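PDB 2OIX: xanthomonas outer protein D from Xanthomonas euvesicatoria, which acts as a secreted bacterial virulence factor, a Ulp1-family cysteine protease that removes SUMO from proteins, present here as its inactivated catalytic fragment. Local coordinates for residues 9-14 against 32-37; 18-23 against 143-148; 38-41 against 47-50; 55-60 against 81-86. The protein carries 1 engineered substitution. One frame throughout, in Å; residues are numbered along the deposited sequence.

Contact 1. Residues 9-14 against 32-37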
loop_
_atom_site.group_PDB
_atom_site.type_symbol
_atom_site.label_atom_id
_atom_site.label_comp_id
_atom_site.label_asym_id
_atom_site.label_seq_id
_atom_site.Cartn_x
_atom_site.Cartn_y
_atom_site.Cartn_z
ATOM N N HIS A 9 -8.675 -7.047 8.167
ATOM C CA HIS A 9 -8.772 -5.726 8.772
ATOM C C HIS A 9 -8.333 -4.640 7.837
ATOM O O HIS A 9 -8.961 -3.584 7.790
ATOM C CB HIS A 9 -7.898 -5.663 9.996
ATOM C CG HIS A 9 -8.359 -6.561 11.094
ATOM N ND1 HIS A 9 -7.641 -7.667 11.495
ATOM C CD2 HIS A 9 -9.462 -6.524 11.881
ATOM C CE1 HIS A 9 -8.271 -8.261 12.496
ATOM N NE2 HIS A 9 -9.390 -7.602 12.729
ATOM N N LEU A 10 -7.231 -4.889 7.131
ATOM C CA LEU A 10 -6.717 -3.934 6.154
ATOM C C LEU A 10 -7.754 -3.756 5.051
ATOM O O LEU A 10 -8.108 -2.629 4.717
ATOM C CB LEU A 10 -5.367 -4.402 5.585
ATOM C CG LEU A 10 -4.095 -3.901 6.314
ATOM C CD1 LEU A 10 -3.921 -4.692 7.521
ATOM C CD2 LEU A 10 -2.865 -4.170 5.405
ATOM N N ARG A 11 -8.256 -4.879 4.513
ATOM C CA ARG A 11 -9.325 -4.855 3.519
ATOM C C ARG A 11 -10.580 -4.079 3.936
ATOM O O ARG A 11 -11.128 -3.313 3.130
ATOM C CB ARG A 11 -9.719 -6.282 3.116
ATOM C CG ARG A 11 -10.775 -6.336 2.036
ATOM C CD ARG A 11 -10.220 -5.825 0.706
ATOM N NE ARG A 11 -11.272 -5.626 -0.291
ATOM C CZ ARG A 11 -11.589 -6.499 -1.248
ATOM N NH1 ARG A 11 -10.927 -7.646 -1.378
ATOM N NH2 ARG A 11 -12.581 -6.216 -2.090
ATOM N N ALA A 12 -11.025 -4.264 5.181
ATOM C CA ALA A 12 -12.211 -3.594 5.694
ATOM C C ALA A 12 -11.961 -2.083 5.822
ATOM O O ALA A 12 -12.832 -1.259 5.517
ATOM C CB ALA A 12 -12.626 -4.178 7.075
ATOM N N TYR A 13 -10.763 -1.736 6.277
ATOM C CA TYR A 13 -10.394 -0.335 6.366
ATOM C C TYR A 13 -10.318 0.308 4.974
ATOM O O TYR A 13 -10.886 1.385 4.757
ATOM C CB TYR A 13 -9.093 -0.166 7.129
ATOM C CG TYR A 13 -8.822 1.279 7.501
ATOM C CD1 TYR A 13 -9.107 1.766 8.785
ATOM C CD2 TYR A 13 -8.306 2.174 6.553
ATOM C CE1 TYR A 13 -8.846 3.108 9.124
ATOM C CE2 TYR A 13 -8.061 3.509 6.883
ATOM C CZ TYR A 13 -8.312 3.954 8.157
ATOM O OH TYR A 13 -8.078 5.276 8.459
ATOM N N THR A 14 -9.657 -0.344 4.030
ATOM C CA THR A 14 -9.512 0.281 2.707
ATOM C C THR A 14 -10.811 0.295 1.887
ATOM O O THR A 14 -11.043 1.236 1.110
ATOM C CB THR A 14 -8.320 -0.259 1.903
ATOM O OG1 THR A 14 -8.517 -1.644 1.620
ATOM C CG2 THR A 14 -6.993 -0.033 2.645
ATOM N N PHE A 32 -6.808 0.629 -3.985
ATOM C CA PHE A 32 -6.337 0.012 -2.752
ATOM C C PHE A 32 -6.305 -1.483 -2.951
ATOM O O PHE A 32 -7.354 -2.165 -3.061
ATOM C CB PHE A 32 -7.228 0.418 -1.555
ATOM C CG PHE A 32 -7.379 1.902 -1.419
ATOM C CD1 PHE A 32 -6.260 2.738 -1.476
ATOM C CD2 PHE A 32 -8.640 2.474 -1.247
ATOM C CE1 PHE A 32 -6.389 4.117 -1.354
ATOM C CE2 PHE A 32 -8.775 3.874 -1.131
ATOM C CZ PHE A 32 -7.638 4.692 -1.184
ATOM N N ALA A 33 -5.106 -2.010 -3.099
ATOM C CA ALA A 33 -5.049 -3.445 -3.344
ATOM C C ALA A 33 -5.374 -4.287 -2.111
ATOM O O ALA A 33 -5.168 -3.892 -0.927
ATOM C CB ALA A 33 -3.726 -3.880 -3.983
ATOM N N ASP A 34 -5.988 -5.429 -2.401
ATOM C CA ASP A 34 -6.232 -6.455 -1.401
ATOM C C ASP A 34 -4.892 -7.155 -1.184
ATOM O O ASP A 34 -4.237 -7.566 -2.151
ATOM C CB ASP A 34 -7.236 -7.468 -1.952
ATOM C CG ASP A 34 -7.477 -8.597 -1.000
ATOM O OD1 ASP A 34 -8.392 -8.485 -0.146
ATOM O OD2 ASP A 34 -6.755 -9.599 -1.075
ATOM N N SER A 35 -4.497 -7.342 0.064
ATOM C CA SER A 35 -3.173 -7.860 0.417
ATOM C C SER A 35 -2.942 -9.315 0.024
ATOM O O SER A 35 -1.820 -9.709 -0.254
ATOM C CB SER A 35 -2.881 -7.632 1.910
ATOM O OG SER A 35 -3.890 -8.189 2.720
ATOM N N GLN A 36 -4.016 -10.095 -0.065
ATOM C CA GLN A 36 -3.897 -11.486 -0.405
ATOM C C GLN A 36 -3.641 -11.567 -1.897
ATOM O O GLN A 36 -2.910 -12.416 -2.336
ATOM C CB GLN A 36 -5.163 -12.249 -0.045
ATOM C CG GLN A 36 -5.394 -12.323 1.451
ATOM C CD GLN A 36 -6.488 -13.285 1.842
ATOM O OE1 GLN A 36 -6.292 -14.476 1.811
ATOM N NE2 GLN A 36 -7.615 -12.758 2.299
ATOM N N VAL A 37 -4.272 -10.665 -2.657
ATOM C CA VAL A 37 -3.986 -10.560 -4.075
ATOM C C VAL A 37 -2.537 -10.159 -4.301
ATOM O O VAL A 37 -1.910 -10.657 -5.261
ATOM C CB VAL A 37 -4.965 -9.645 -4.823
ATOM C CG1 VAL A 37 -4.587 -9.528 -6.337
ATOM C CG2 VAL A 37 -6.412 -10.197 -4.704
HETATM O O HOH W 1 -6.369 -3.601 1.558
#
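Arg11 and Asp34 face each other across the junction between helix 7-20 and the N-terminus of helix 35-40 in this Ulp1-type catalytic domain, and their side chains cross at about a right angle. The Arg11 chain leaves the helix with CG anti to the backbone N (chi1 -177°) and then bends at chi2, which swings the guanidinium round to the carboxylate. NH1 forms a salt-bridging hydrogen bond of 2.9 Å to Asp34 OD1. The oxygen lies at the edge of the guanidinium, close to its plane, yet the donor arrives from above the carboxylate, and the two flat groups are turned 78° against each other. Only one nitrogen takes part; NE of Arg11 pairs instead with Asp15 on its own helix.

Asp34 is also the N-cap of helix 35-40. Its OD2 accepts from Gln36 N at 3.0 Å and from Val37 N at 3.1 Å, the latter on the anti lone pair. The cap therefore fixes the carboxylate from one end while Arg11 holds the other, and the negative group would be expected to interact favourably with the helix dipole.

Farther along, Thr14 meets Phe32 obliquely: CB of Thr14 packs on CB of Phe32 at 3.7 Å, and Thr14 O lies 3.6 Å from CD2 of the ring. The phenyl group is further enclosed by Leu17 and Ala18 and by Ile144 and Ala148 of helix 136-153. A water bridges the two segments, lying 2.9 Å from Thr14 OG1 and donating to Ala33 O at 2.8 Å.

Contact 2. Residues 18-23 against 143-148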
loop_
_atom_site.group_PDB
_atom_site.type_symbol
_atom_site.label_atom_id
_atom_site.label_comp_id
_atom_site.label_asym_id
_atom_site.label_seq_id
_atom_site.Cartn_x
_atom_site.Cartn_y
_atom_site.Cartn_z
ATOM N N ALA A 18 -12.331 3.821 0.662
ATOM C CA ALA A 18 -12.794 3.975 -0.705
ATOM C C ALA A 18 -14.230 4.531 -0.766
ATOM O O ALA A 18 -14.539 5.355 -1.626
ATOM C CB ALA A 18 -12.677 2.642 -1.469
ATOM N N ARG A 19 -15.086 4.104 0.163
ATOM C CA ARG A 19 -16.452 4.618 0.247
ATOM C C ARG A 19 -16.454 6.076 0.693
ATOM O O ARG A 19 -17.226 6.895 0.165
ATOM C CB ARG A 19 -17.284 3.784 1.212
ATOM C CG ARG A 19 -17.628 2.403 0.678
ATOM C CD ARG A 19 -18.280 1.538 1.763
ATOM N NE ARG A 19 -17.855 0.134 1.650
ATOM C CZ ARG A 19 -17.507 -0.639 2.683
ATOM N NH1 ARG A 19 -17.507 -0.156 3.928
ATOM N NH2 ARG A 19 -17.146 -1.901 2.469
ATOM N N ARG A 20 -15.593 6.397 1.666
ATOM C CA ARG A 20 -15.489 7.759 2.153
ATOM C C ARG A 20 -15.010 8.719 1.062
ATOM O O ARG A 20 -15.496 9.835 0.984
ATOM C CB ARG A 20 -14.661 7.848 3.441
ATOM C CG ARG A 20 -15.340 7.175 4.641
ATOM C CD ARG A 20 -14.561 7.391 5.926
ATOM N NE ARG A 20 -13.367 6.550 6.027
ATOM C CZ ARG A 20 -12.106 6.986 6.046
ATOM N NH1 ARG A 20 -11.817 8.291 5.965
ATOM N NH2 ARG A 20 -11.120 6.097 6.125
ATOM N N LEU A 21 -14.115 8.253 0.191
ATOM C CA LEU A 21 -13.532 9.079 -0.875
ATOM C C LEU A 21 -14.364 9.164 -2.161
ATOM O O LEU A 21 -14.006 9.893 -3.088
ATOM C CB LEU A 21 -12.117 8.566 -1.233
ATOM C CG LEU A 21 -11.098 8.436 -0.100
ATOM C CD1 LEU A 21 -9.725 8.116 -0.663
ATOM C CD2 LEU A 21 -11.052 9.705 0.805
ATOM N N ARG A 22 -15.459 8.416 -2.226
ATOM C CA ARG A 22 -16.257 8.339 -3.449
ATOM C C ARG A 22 -16.702 9.698 -4.001
ATOM O O ARG A 22 -17.301 10.508 -3.301
ATOM C CB ARG A 22 -17.469 7.433 -3.238
ATOM C CG ARG A 22 -17.216 6.021 -3.701
ATOM C CD ARG A 22 -18.518 5.376 -4.101
ATOM N NE ARG A 22 -19.207 4.774 -2.967
ATOM C CZ ARG A 22 -20.509 4.488 -2.930
ATOM N NH1 ARG A 22 -21.308 4.763 -3.965
ATOM N NH2 ARG A 22 -21.012 3.931 -1.834
ATOM N N GLY A 23 -16.379 9.944 -5.266
ATOM C CA GLY A 23 -16.822 11.167 -5.930
ATOM C C GLY A 23 -15.896 12.359 -5.768
ATOM O O GLY A 23 -16.086 13.374 -6.436
ATOM N N GLY A 143 -0.592 5.432 6.490
ATOM C CA GLY A 143 0.122 5.896 5.303
ATOM C C GLY A 143 -0.781 5.938 4.059
ATOM O O GLY A 143 -0.750 6.924 3.267
ATOM N N ILE A 144 -1.632 4.919 3.911
ATOM C CA ILE A 144 -2.554 4.868 2.776
ATOM C C ILE A 144 -3.502 6.062 2.782
ATOM O O ILE A 144 -3.649 6.728 1.751
ATOM C CB ILE A 144 -3.333 3.525 2.737
ATOM C CG1 ILE A 144 -2.375 2.352 2.348
ATOM C CG2 ILE A 144 -4.520 3.650 1.756
ATOM C CD1 ILE A 144 -3.008 0.978 2.506
ATOM N N GLU A 145 -4.064 6.328 3.953
ATOM C CA GLU A 145 -5.075 7.369 4.220
ATOM C C GLU A 145 -4.527 8.796 3.959
ATOM O O GLU A 145 -5.147 9.593 3.253
ATOM C CB GLU A 145 -5.524 7.257 5.670
ATOM C CG GLU A 145 -6.479 8.358 6.134
ATOM C CD GLU A 145 -7.932 7.939 6.074
ATOM O OE1 GLU A 145 -8.172 6.733 5.805
ATOM O OE2 GLU A 145 -8.827 8.800 6.323
ATOM N N VAL A 146 -3.365 9.079 4.547
ATOM C CA VAL A 146 -2.603 10.310 4.348
ATOM C C VAL A 146 -2.273 10.517 2.887
ATOM O O VAL A 146 -2.531 11.586 2.353
ATOM C CB VAL A 146 -1.299 10.266 5.165
ATOM C CG1 VAL A 146 -0.421 11.454 4.864
ATOM C CG2 VAL A 146 -1.637 10.287 6.696
ATOM N N LEU A 147 -1.687 9.503 2.259
ATOM C CA LEU A 147 -1.293 9.641 0.858
ATOM C C LEU A 147 -2.521 9.766 -0.103
ATOM O O LEU A 147 -2.498 10.592 -1.042
ATOM C CB LEU A 147 -0.372 8.486 0.469
ATOM C CG LEU A 147 1.053 8.402 1.049
ATOM C CD1 LEU A 147 1.777 7.158 0.311
ATOM C CD2 LEU A 147 1.850 9.682 0.720
ATOM N N ALA A 148 -3.570 8.976 0.140
ATOM C CA ALA A 148 -4.855 9.128 -0.580
ATOM C C ALA A 148 -5.387 10.555 -0.528
ATOM O O ALA A 148 -5.777 11.111 -1.552
ATOM C CB ALA A 148 -5.918 8.127 -0.076
#
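Arg20 and Glu145 form a two-pronged salt bridge between the C-terminal part of helix 7-20 and helix 136-153, two helices of the Ulp1-family catalytic domain that are far apart in sequence. The arginine grips end-on, each terminal nitrogen taking its own oxygen: NH1 reaches Glu145 OE2 at 3.1 Å, and NH2 reaches Glu145 OE1 at 3.0 Å. Both bonds are nearly straight, with N-H...O angles of 165° and 166°, and both use the syn lone pairs of the carboxylate. Guanidinium and carboxylate are almost coplanar, 17° apart, although the two side chains as a whole cross at about a right angle. Glu145 gets there by sending CG anti to its backbone N and bending at chi2, while Arg20 bends at chi3.

The apolar part is small. Leu21 points its CD1 branch at Ala148, one helical turn beyond Glu145, and the methyl groups Leu21 CD1 and Ala148 CB lie 3.9 Å apart. Leu30 of strand 30-32 touches both residues, and His149 and Leu152 add further cover to Leu21.

Additional polar partners surround the ion pair. Arg20 NE forms a salt bridge with Asp16, and Glu145 OE1 also engages Tyr13 OH. Arg177 of helix 171-179 approaches as well, as a long, weak ion-pair partner of Glu145 OE2.

With both oxygens engaged by a nearly coplanar guanidinium, rotation of the carboxylate is restrained, and the concentration of positive charge around Glu145 would be expected to stabilise its ionised form.

Contact 3. Residues 38-41 against 47-50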
loop_
_atom_site.group_PDB
_atom_site.type_symbol
_atom_site.label_atom_id
_atom_site.label_comp_id
_atom_site.label_asym_id
_atom_site.label_seq_id
_atom_site.Cartn_x
_atom_site.Cartn_y
_atom_site.Cartn_z
ATOM N N VAL A 38 -2.020 -9.226 -3.471
ATOM C CA VAL A 38 -0.577 -8.866 -3.550
ATOM C C VAL A 38 0.324 -10.139 -3.388
ATOM O O VAL A 38 1.237 -10.404 -4.180
ATOM C CB VAL A 38 -0.196 -7.736 -2.507
ATOM C CG1 VAL A 38 1.256 -7.393 -2.677
ATOM C CG2 VAL A 38 -0.999 -6.496 -2.824
ATOM N N THR A 39 0.037 -10.932 -2.371
ATOM C CA THR A 39 0.777 -12.150 -2.074
ATOM C C THR A 39 0.751 -13.108 -3.288
ATOM O O THR A 39 1.752 -13.722 -3.652
ATOM C CB THR A 39 0.199 -12.803 -0.793
ATOM O OG1 THR A 39 0.334 -11.887 0.308
ATOM C CG2 THR A 39 0.905 -14.126 -0.458
ATOM N N MET A 40 -0.392 -13.180 -3.952
ATOM C CA MET A 40 -0.579 -14.059 -5.088
ATOM C C MET A 40 0.263 -13.749 -6.341
ATOM O O MET A 40 0.435 -14.623 -7.192
ATOM C CB MET A 40 -2.051 -14.098 -5.458
ATOM C CG MET A 40 -2.900 -15.049 -4.612
ATOM S SD MET A 40 -4.605 -14.567 -4.948
ATOM C CE MET A 40 -4.662 -14.834 -6.745
ATOM N N LEU A 41 0.782 -12.523 -6.468
ATOM C CA LEU A 41 1.708 -12.204 -7.584
ATOM C C LEU A 41 2.890 -13.194 -7.617
ATOM O O LEU A 41 3.431 -13.538 -8.692
ATOM C CB LEU A 41 2.208 -10.751 -7.477
ATOM C CG LEU A 41 1.229 -9.576 -7.674
ATOM C CD1 LEU A 41 1.893 -8.260 -7.202
ATOM C CD2 LEU A 41 0.692 -9.428 -9.105
ATOM N N ASP A 47 -2.069 -19.809 -12.777
ATOM C CA ASP A 47 -3.360 -19.103 -12.803
ATOM C C ASP A 47 -3.678 -18.181 -11.601
ATOM O O ASP A 47 -4.458 -17.232 -11.749
ATOM C CB ASP A 47 -4.518 -20.062 -13.024
ATOM C CG ASP A 47 -5.558 -19.487 -13.955
ATOM O OD1 ASP A 47 -5.601 -18.241 -14.097
ATOM O OD2 ASP A 47 -6.309 -20.276 -14.559
ATOM N N GLN A 48 -3.111 -18.466 -10.426
ATOM C CA GLN A 48 -3.248 -17.550 -9.273
ATOM C C GLN A 48 -2.475 -16.243 -9.545
ATOM O O GLN A 48 -2.944 -15.136 -9.240
ATOM C CB GLN A 48 -2.698 -18.173 -7.983
ATOM C CG GLN A 48 -3.578 -19.267 -7.320
ATOM C CD GLN A 48 -3.155 -19.587 -5.866
ATOM O OE1 GLN A 48 -2.186 -19.013 -5.354
ATOM N NE2 GLN A 48 -3.887 -20.518 -5.200
ATOM N N GLN A 49 -1.273 -16.394 -10.081
ATOM C CA GLN A 49 -0.404 -15.251 -10.342
ATOM C C GLN A 49 -0.935 -14.404 -11.505
ATOM O O GLN A 49 -0.934 -13.184 -11.436
ATOM C CB GLN A 49 1.021 -15.737 -10.593
ATOM C CG GLN A 49 1.952 -14.698 -11.159
ATOM C CD GLN A 49 3.287 -15.298 -11.518
ATOM O OE1 GLN A 49 3.462 -15.888 -12.597
ATOM N NE2 GLN A 49 4.240 -15.179 -10.602
ATOM N N ALA A 50 -1.417 -15.069 -12.551
ATOM C CA ALA A 50 -2.026 -14.400 -13.701
ATOM C C ALA A 50 -3.223 -13.559 -13.285
ATOM O O ALA A 50 -3.341 -12.398 -13.681
ATOM C CB ALA A 50 -2.434 -15.434 -14.775
#
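The tight connection between helix 35-40 and helix 46-57 brings Met40 and Leu41, where helix 35-40 gives way to the connection, against Gln48 and Gln49 in the opening turns of the second helix. This short link between two consecutive helices belongs to the Ulp1-type catalytic domain, and the backbones come very near, with the CA atoms of Leu41 and Gln49 4.6 Å apart. Much of the contact consists of side chain against main chain.

Met40 points toward the second helix, and its chain bends at chi3 (60°), which turns the terminal methyl in over the backbone of Gln48. CE of Met40 packs 4.1 Å from Gln48 CB. The two side chains cross at about a right angle; the amide end of Gln48 turns to Ser43, whose OG is hydrogen-bonded to Gln48 OE1. The carbonyl of Met40 is met by a CA-H...O contact from Gln49, with CA 3.3 Å from the oxygen.

Leu41 directs its CB away from the second segment; its side chain packs on Ala52 and Leu56 farther along helix 46-57, and on His114 and Leu115. Its carbonyl, by contrast, faces Gln49. That glutamine sets CG anti to the backbone N and continues extended, carrying its amide alongside the Leu41 carbonyl. There Gln49 NE2 donates to Leu41 O with an N-H...O angle of 159° and the oxygen close to the amide plane; the 2.6 Å between NE2 and O is shorter than usual and doubtful in detail.

Contact 4. Residues 55-60 against 81-86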
loop_
_atom_site.group_PDB
_atom_site.type_symbol
_atom_site.label_atom_id
_atom_site.label_comp_id
_atom_site.label_asym_id
_atom_site.label_seq_id
_atom_site.Cartn_x
_atom_site.Cartn_y
_atom_site.Cartn_z
ATOM N N LEU A 55 -5.699 -8.202 -11.835
ATOM C CA LEU A 55 -6.380 -7.418 -10.825
ATOM C C LEU A 55 -5.577 -6.219 -10.384
ATOM O O LEU A 55 -6.156 -5.262 -9.906
ATOM C CB LEU A 55 -6.726 -8.272 -9.602
ATOM C CG LEU A 55 -7.855 -9.286 -9.816
ATOM C CD1 LEU A 55 -7.867 -10.276 -8.684
ATOM C CD2 LEU A 55 -9.201 -8.586 -9.918
ATOM N N LEU A 56 -4.252 -6.267 -10.568
ATOM C CA LEU A 56 -3.387 -5.193 -10.070
ATOM C C LEU A 56 -2.651 -4.411 -11.130
ATOM O O LEU A 56 -2.163 -3.296 -10.862
ATOM C CB LEU A 56 -2.366 -5.752 -9.079
ATOM C CG LEU A 56 -2.921 -6.373 -7.790
ATOM C CD1 LEU A 56 -1.712 -6.881 -7.046
ATOM C CD2 LEU A 56 -3.760 -5.442 -6.857
ATOM N N ALA A 57 -2.560 -5.018 -12.310
ATOM C CA ALA A 57 -1.858 -4.436 -13.459
ATOM C C ALA A 57 -2.615 -4.654 -14.757
ATOM O O ALA A 57 -1.992 -4.641 -15.845
ATOM C CB ALA A 57 -0.462 -5.020 -13.565
ATOM N N GLY A 58 -3.943 -4.832 -14.692
ATOM C CA GLY A 58 -4.766 -4.985 -15.923
ATOM C C GLY A 58 -4.953 -3.676 -16.718
ATOM O O GLY A 58 -4.634 -2.614 -16.149
ATOM N N ASP A 59 -5.494 -3.734 -17.883
ATOM C CA ASP A 59 -5.722 -2.509 -18.660
ATOM C C ASP A 59 -6.748 -1.425 -18.203
ATOM O O ASP A 59 -6.887 -0.288 -18.823
ATOM C CB ASP A 59 -5.989 -2.957 -20.074
ATOM C CG ASP A 59 -4.667 -3.331 -20.860
ATOM O OD1 ASP A 59 -3.531 -3.190 -20.356
ATOM O OD2 ASP A 59 -4.759 -3.783 -21.986
ATOM N N ASP A 60 -7.211 -1.722 -17.015
ATOM C CA ASP A 60 -8.292 -0.855 -16.480
ATOM C C ASP A 60 -8.155 -0.606 -14.960
ATOM O O ASP A 60 -9.067 -0.046 -14.336
ATOM C CB ASP A 60 -9.664 -1.507 -16.685
ATOM C CG ASP A 60 -9.782 -2.864 -15.949
ATOM O OD1 ASP A 60 -8.732 -3.447 -15.559
ATOM O OD2 ASP A 60 -10.924 -3.373 -15.780
ATOM N N VAL A 81 2.655 2.245 -6.011
ATOM C CA VAL A 81 3.138 2.268 -7.397
ATOM C C VAL A 81 2.335 3.333 -8.181
ATOM O O VAL A 81 1.100 3.270 -8.180
ATOM C CB VAL A 81 2.982 0.894 -8.086
ATOM C CG1 VAL A 81 3.205 1.021 -9.525
ATOM C CG2 VAL A 81 3.919 -0.183 -7.500
ATOM N N ASP A 82 3.015 4.291 -8.826
ATOM C CA ASP A 82 2.372 5.374 -9.541
ATOM C C ASP A 82 2.751 5.231 -11.005
ATOM O O ASP A 82 3.855 5.576 -11.400
ATOM C CB ASP A 82 2.829 6.741 -8.994
ATOM C CG ASP A 82 2.472 7.918 -9.937
ATOM O OD1 ASP A 82 1.530 7.790 -10.767
ATOM O OD2 ASP A 82 3.122 8.987 -9.887
ATOM N N ARG A 83 1.859 4.650 -11.799
ATOM C CA ARG A 83 2.172 4.471 -13.212
ATOM C C ARG A 83 1.399 5.382 -14.153
ATOM O O ARG A 83 1.154 5.025 -15.323
ATOM C CB ARG A 83 2.058 3.003 -13.619
ATOM C CG ARG A 83 0.694 2.452 -13.331
ATOM C CD ARG A 83 0.651 0.946 -13.109
ATOM N NE ARG A 83 -0.715 0.660 -12.683
ATOM C CZ ARG A 83 -1.170 -0.498 -12.251
ATOM N NH1 ARG A 83 -0.375 -1.566 -12.210
ATOM N NH2 ARG A 83 -2.446 -0.570 -11.881
ATOM N N ARG A 84 1.106 6.597 -13.697
ATOM C CA ARG A 84 0.379 7.566 -14.519
ATOM C C ARG A 84 1.198 7.856 -15.786
ATOM O O ARG A 84 0.660 8.033 -16.881
ATOM C CB ARG A 84 0.096 8.866 -13.776
ATOM C CG ARG A 84 -1.027 8.778 -12.754
ATOM C CD ARG A 84 -1.131 10.089 -12.050
ATOM N NE ARG A 84 -0.017 10.176 -11.106
ATOM C CZ ARG A 84 0.229 11.239 -10.335
ATOM N NH1 ARG A 84 -0.538 12.328 -10.425
ATOM N NH2 ARG A 84 1.263 11.217 -9.500
ATOM N N ASN A 85 2.514 7.857 -15.630
ATOM C CA ASN A 85 3.419 7.985 -16.760
ATOM C C ASN A 85 4.039 6.616 -17.000
ATOM O O ASN A 85 4.885 6.175 -16.228
ATOM C CB ASN A 85 4.503 9.013 -16.457
ATOM C CG ASN A 85 5.431 9.251 -17.638
ATOM O OD1 ASN A 85 5.491 8.462 -18.602
ATOM N ND2 ASN A 85 6.169 10.357 -17.573
ATOM N N LYS A 86 3.623 5.962 -18.076
ATOM C CA LYS A 86 4.087 4.611 -18.397
ATOM C C LYS A 86 5.574 4.471 -18.771
ATOM O O LYS A 86 6.133 3.389 -18.610
ATOM C CB LYS A 86 3.184 3.950 -19.447
ATOM C CG LYS A 86 3.528 4.338 -20.889
ATOM C CD LYS A 86 3.140 3.264 -21.882
ATOM C CE LYS A 86 4.091 3.315 -23.067
ATOM N NZ LYS A 86 4.262 4.719 -23.558
#
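Arg83 starts with CG wedged between its own backbone N and carbonyl carbon (chi1 57°) and then runs extended from CG to NE, a long straight arm that delivers the guanidinium to the carbonyl of Leu56. Both terminal nitrogens close on that one oxygen: NH1 lies 2.8 Å from Leu56 O and NH2 lies 2.9 Å from the same atom. The carbonyl sits at the guanidinium edge, near its plane, but the two donors are not equivalent. NH1 arrives in the carbonyl plane on a lone pair, whereas NH2 stands above that plane. Sharing one acceptor bends both bonds, to N-H...O angles of 144° and 139°. The grip falls near the C-terminal end of helix 46-57, where a cation would be expected to suit the helix dipole. Ala57 rests against Arg83 NH1, with its CA 3.5 Å and its CB 3.7 Å from that nitrogen.

Next to it, Asp82 holds the turn after the strand. Its OD1 accepts from Arg84 N at 3.2 Å, an Asx turn, and from Arg84 NE at 2.9 Å, the two donors coming from opposite faces of the carboxylate. Arg84 NH2 adds a bond to OD2, completing a side-on salt bridge.

Arg83 NH2 also bonds to Pro62 O, so the arm ties the C-terminal part of helix 46-57 and the segment leading into strand 64-71 to the turn just after strand 75-82. On the helix side, Leu56 packs against Val37 of helix 35-40.

All four contacts lie within the one Ulp1-family catalytic domain. Contacts 1 and 2 share helix 7-20, have centres 13 Å apart and touch directly. Contact 1 shares helix 35-40 with contact 3, which in turn shares helix 46-57 with contact 4; Leu56 of contact 4 touches residues of contacts 1 and 3. Along the chain, contacts 1, 3 and 4 follow in series, while the segments of contacts 1 and 2 alternate. Of the other three, only contacts 3 and 4 are nested inside the long loop closed by contact 2, their centres about 25 Å and 18 Å from its centre. One long-range helix pairing thus encloses the local connections of contacts 3 and 4 and interlocks with contact 1.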